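Local coordinates for dermonecrotic toxin (Pasteurella multocida, PDB 2EBF), which is a mitogenic, bone-resorbing virulence toxin linked to severe atrophic rhinitis in pigs, represented here by its C-terminal region, which contains a thiol protease-like catalytic triad, at residues 327-332 / 475-480; 485-490 / 518-523. All coordinates share one frame; numbering follows the deposited sequence.

Interaction 1: residues 327-332 / 475-480; sequences ENTMLL and KSLYYK
Thr329 faces the flat peptide carbonyls of Leu477 and Tyr478 in the second helix, and no aromatic ring touches across the contact. Tyr478 sends its CB away from 327-332, and its side chain packs on Arg322, Leu325 and Met326 earlier in the first helix, while its hydroxyl is hydrogen-bonded to Asp464. The Leu477 carbonyl oxygen lies against a methyl group, with Thr329 CG2 3.6 Å from Leu477 O.

That methyl also meets the leucine side chain. Thr329 CG2 is 3.8 Å from Leu477 CD1 and 4.0 Å from Leu477 CG, and the two side chains lie alongside each other, running in opposite senses. Leucine suits this position because its CB leaves the helix obliquely, yet the branch swings back toward the partner: CG is anti to the backbone N (chi1 176°), and CD1 then reaches the threonine methyl.

Threonine is apt because its beta branching serves two purposes at once. With chi1 at -72°, CG2 is directed into the apolar contact and OG1 is held beside its own backbone N. OG1 is too far from Tyr478 O for a direct bond, at 4.5 Å, so a water fills the gap. It lies 2.6 Å from Thr329 OG1 and donates to Tyr478 O at 2.8 Å, giving this carbonyl a polar partner within a buried contact. The short side chain also lets the backbones come close, with 6.9 Å between Thr329 CA and Tyr478 CA.

The contact therefore joins helix 312-333 to the early part of helix 473-490 within the C2 region. Met517 of strand 516-517 packs against both Thr329 and Leu477, and Met330 turns to helix 171-180, touching Asp173 and Leu174.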
# COMPACT_ATOMS: atom_id res chain seq x y z
N GLU A 327 1.51 0.19 0.84
CA GLU A 327 1.16 1.22 -0.12
C GLU A 327 0.26 2.29 0.52
O GLU A 327 0.48 3.47 0.31
CB GLU A 327 0.48 0.58 -1.34
CG GLU A 327 0.15 1.55 -2.44
CD GLU A 327 -0.55 0.88 -3.60
OE1 GLU A 327 -1.50 0.11 -3.36
OE2 GLU A 327 -0.15 1.13 -4.75
N ASN A 328 -0.75 1.86 1.29
CA ASN A 328 -1.61 2.78 2.05
C ASN A 328 -0.84 3.65 3.03
O ASN A 328 -1.04 4.87 3.11
CB ASN A 328 -2.68 1.99 2.82
CG ASN A 328 -3.71 1.34 1.92
OD1 ASN A 328 -4.59 0.60 2.39
ND2 ASN A 328 -3.62 1.62 0.62
N THR A 329 0.04 3.01 3.79
CA THR A 329 0.90 3.72 4.73
C THR A 329 1.77 4.76 4.01
O THR A 329 1.82 5.91 4.42
CB THR A 329 1.72 2.72 5.55
OG1 THR A 329 0.83 2.07 6.46
CG2 THR A 329 2.85 3.40 6.31
N MET A 330 2.40 4.36 2.91
CA MET A 330 3.25 5.28 2.16
C MET A 330 2.44 6.46 1.64
O MET A 330 2.84 7.62 1.78
CB MET A 330 3.92 4.54 1.00
CG MET A 330 4.95 3.53 1.46
SD MET A 330 5.52 2.42 0.18
CE MET A 330 6.10 3.57 -1.07
N LEU A 331 1.27 6.17 1.09
CA LEU A 331 0.37 7.21 0.58
C LEU A 331 -0.02 8.19 1.68
O LEU A 331 -0.09 9.40 1.45
CB LEU A 331 -0.89 6.57 -0.01
CG LEU A 331 -1.94 7.52 -0.59
CD1 LEU A 331 -1.35 8.26 -1.79
CD2 LEU A 331 -3.19 6.75 -0.98
N LEU A 332 -0.28 7.66 2.88
CA LEU A 332 -0.66 8.49 4.01
C LEU A 332 0.42 9.50 4.40
O LEU A 332 0.10 10.54 4.96
CB LEU A 332 -1.02 7.60 5.21
CG LEU A 332 -1.49 8.21 6.54
CD1 LEU A 332 -3.00 8.44 6.56
CD2 LEU A 332 -1.09 7.26 7.66
N LYS A 475 10.08 -2.52 7.78
CA LYS A 475 9.23 -3.30 8.69
C LYS A 475 8.65 -2.37 9.76
O LYS A 475 7.46 -2.44 10.10
CB LYS A 475 10.04 -4.45 9.33
CG LYS A 475 9.28 -5.24 10.41
CD LYS A 475 10.20 -6.16 11.17
CE LYS A 475 9.63 -6.54 12.51
NZ LYS A 475 8.51 -7.51 12.39
N SER A 476 9.50 -1.49 10.29
CA SER A 476 9.06 -0.51 11.29
C SER A 476 7.96 0.42 10.75
O SER A 476 6.98 0.69 11.44
CB SER A 476 10.25 0.32 11.79
OG SER A 476 11.20 -0.49 12.46
N LEU A 477 8.14 0.89 9.51
CA LEU A 477 7.16 1.76 8.85
C LEU A 477 5.82 1.03 8.62
O LEU A 477 4.75 1.62 8.84
CB LEU A 477 7.72 2.27 7.52
CG LEU A 477 6.81 3.11 6.62
CD1 LEU A 477 6.35 4.34 7.36
CD2 LEU A 477 7.52 3.51 5.34
N TYR A 478 5.90 -0.21 8.14
CA TYR A 478 4.73 -1.04 7.90
C TYR A 478 3.91 -1.16 9.18
O TYR A 478 2.71 -0.93 9.19
CB TYR A 478 5.11 -2.44 7.38
CG TYR A 478 3.90 -3.37 7.28
CD1 TYR A 478 3.53 -4.19 8.36
CD2 TYR A 478 3.11 -3.40 6.14
CE1 TYR A 478 2.41 -5.03 8.28
CE2 TYR A 478 2.00 -4.23 6.05
CZ TYR A 478 1.66 -5.04 7.11
OH TYR A 478 0.55 -5.86 7.01
N TYR A 479 4.59 -1.54 10.26
CA TYR A 479 3.94 -1.76 11.55
C TYR A 479 3.34 -0.46 12.11
O TYR A 479 2.19 -0.43 12.53
CB TYR A 479 4.95 -2.39 12.52
CG TYR A 479 4.44 -2.55 13.93
CD1 TYR A 479 3.46 -3.50 14.23
CD2 TYR A 479 4.92 -1.75 14.96
CE1 TYR A 479 2.99 -3.65 15.52
CE2 TYR A 479 4.45 -1.90 16.26
CZ TYR A 479 3.48 -2.85 16.53
OH TYR A 479 3.01 -2.99 17.82
N LYS A 480 4.13 0.62 12.08
CA LYS A 480 3.66 1.91 12.57
C LYS A 480 2.47 2.42 11.76
O LYS A 480 1.52 2.98 12.32
CB LYS A 480 4.79 2.93 12.52
CG LYS A 480 4.39 4.32 12.99
CD LYS A 480 5.57 5.26 12.87
CE LYS A 480 5.28 6.60 13.52
NZ LYS A 480 6.38 7.57 13.25
O HOH W 1 1.31 -0.47 6.80

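Interaction 2: residues 485-490 / 518-523; sequences AEAIEK and PGLVQY
Ala487 and Leu520 make one of two apolar contacts here, and Ile488 and Tyr523 the other. Ala487 CB lies 3.5 Å from Leu520 CD2, tighter than usual for two carbons; alanine's small methyl permits this approach, and Ile460 of strand 456-461 packs on both residues. Ile488 extends its longer branch to place CD1 3.5 Å from Tyr523 CB, at the root of the aromatic side chain and oblique to the ring. The ring itself packs against Phe336.

No hydrogen bond crosses between the two segments. Gly519 is the N-cap of helix 520-524, and its N donates to Gln522 OE1 at 2.8 Å, in the carbonyl plane with a C=O...N angle of 148°. This is the half of a capping box in which the N3 side chain accepts from the N-cap N-H; glycine has no side chain for the reciprocal bond. Asn508 accepts from Gln522 NE2, which helps fix the amide.

One charge pair lies along helix 473-490: Lys490 NZ meets Glu486 OE2 at 3.3 Å from above the carboxylate plane, an i, i+4 salt bridge.

Helix 473-490 follows strand 456-461 and precedes strand 498-502 of the same parallel array, a beta-alpha-beta crossover characteristic of alpha/beta folds.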
# COMPACT_ATOMS: atom_id res chain seq x y z
N ALA A 485 -3.11 4.29 11.13
CA ALA A 485 -4.35 4.15 10.38
C ALA A 485 -5.53 3.83 11.30
O ALA A 485 -6.59 4.45 11.20
CB ALA A 485 -4.21 3.07 9.28
N GLU A 486 -5.33 2.89 12.23
CA GLU A 486 -6.41 2.56 13.18
C GLU A 486 -6.74 3.74 14.09
O GLU A 486 -7.91 4.04 14.34
CB GLU A 486 -6.06 1.32 14.01
CG GLU A 486 -7.18 0.83 14.97
CD GLU A 486 -8.37 0.21 14.25
OE1 GLU A 486 -8.43 0.23 13.00
OE2 GLU A 486 -9.28 -0.30 14.95
N ALA A 487 -5.70 4.42 14.60
CA ALA A 487 -5.91 5.58 15.48
C ALA A 487 -6.65 6.74 14.79
O ALA A 487 -7.49 7.39 15.41
CB ALA A 487 -4.59 6.06 16.06
N ILE A 488 -6.35 6.98 13.52
CA ILE A 488 -7.06 8.01 12.76
C ILE A 488 -8.54 7.67 12.64
O ILE A 488 -9.41 8.52 12.85
CB ILE A 488 -6.47 8.21 11.35
CG1 ILE A 488 -5.04 8.79 11.42
CG2 ILE A 488 -7.36 9.12 10.51
CD1 ILE A 488 -4.96 10.15 12.06
N GLU A 489 -8.83 6.41 12.33
CA GLU A 489 -10.21 5.97 12.15
C GLU A 489 -10.99 6.05 13.46
O GLU A 489 -12.15 6.44 13.46
CB GLU A 489 -10.24 4.55 11.57
CG GLU A 489 -11.62 3.98 11.24
CD GLU A 489 -12.44 4.82 10.26
OE1 GLU A 489 -13.68 4.86 10.43
OE2 GLU A 489 -11.86 5.44 9.34
N LYS A 490 -10.33 5.71 14.56
CA LYS A 490 -11.05 5.44 15.81
C LYS A 490 -10.96 6.53 16.87
O LYS A 490 -11.80 6.59 17.76
CB LYS A 490 -10.61 4.09 16.39
CG LYS A 490 -10.84 2.91 15.45
CD LYS A 490 -12.33 2.72 15.19
CE LYS A 490 -12.60 1.69 14.11
NZ LYS A 490 -12.46 0.31 14.61
N PRO A 518 5.15 10.67 9.83
CA PRO A 518 4.73 11.40 11.03
C PRO A 518 4.28 10.41 12.09
O PRO A 518 3.92 9.28 11.75
CB PRO A 518 3.54 12.24 10.54
CG PRO A 518 3.66 12.26 9.05
CD PRO A 518 4.26 10.94 8.69
N GLY A 519 4.31 10.82 13.35
CA GLY A 519 3.91 9.94 14.44
C GLY A 519 2.43 10.03 14.72
O GLY A 519 1.73 10.85 14.11
N LEU A 520 1.95 9.21 15.64
CA LEU A 520 0.52 9.22 16.02
C LEU A 520 0.10 10.61 16.43
O LEU A 520 -1.02 11.05 16.16
CB LEU A 520 0.29 8.31 17.22
CG LEU A 520 0.23 6.79 17.11
CD1 LEU A 520 0.66 6.20 18.44
CD2 LEU A 520 -1.19 6.32 16.74
N VAL A 521 1.03 11.30 17.08
CA VAL A 521 0.79 12.55 17.75
C VAL A 521 0.63 13.68 16.72
O VAL A 521 -0.25 14.54 16.85
CB VAL A 521 1.93 12.70 18.79
CG1 VAL A 521 2.68 14.01 18.74
CG2 VAL A 521 1.46 12.28 20.15
N GLN A 522 1.44 13.63 15.66
CA GLN A 522 1.26 14.55 14.54
C GLN A 522 -0.05 14.32 13.81
O GLN A 522 -0.79 15.27 13.55
CB GLN A 522 2.44 14.47 13.57
CG GLN A 522 3.70 15.09 14.12
CD GLN A 522 4.37 14.25 15.18
OE1 GLN A 522 4.45 13.03 15.05
NE2 GLN A 522 4.87 14.89 16.23
N TYR A 523 -0.35 13.07 13.48
CA TYR A 523 -1.61 12.78 12.81
C TYR A 523 -2.82 13.13 13.67
O TYR A 523 -3.81 13.61 13.14
CB TYR A 523 -1.69 11.32 12.37
CG TYR A 523 -0.95 11.02 11.09
CD1 TYR A 523 -1.44 11.43 9.85
CD2 TYR A 523 0.24 10.30 11.12
CE1 TYR A 523 -0.76 11.15 8.66
CE2 TYR A 523 0.93 10.01 9.94
CZ TYR A 523 0.43 10.43 8.72
OH TYR A 523 1.11 10.13 7.56

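In the fold
Helix 473-490 carries one side of both contacts: interaction 1 uses its early turns and interaction 2 its C-terminal end, with centres about 12 Å apart. Two weak polar links join them directly. Tyr523 OH lies 2.8 Å from Leu332 O, a probable, weak hydrogen bond between the short helix 520-524 and the end of helix 312-333, and Lys480 NZ approaches Pro518 O at 3.4 Å, having firmer partners in Thr510 OG1 and Asn508 O. Together they connect three helices within the C2 region. The phosphonate is bound at Gly624-Ser628 in the C3 region, and the glycan pockets use other residues, so neither contact contributes to a ligand site.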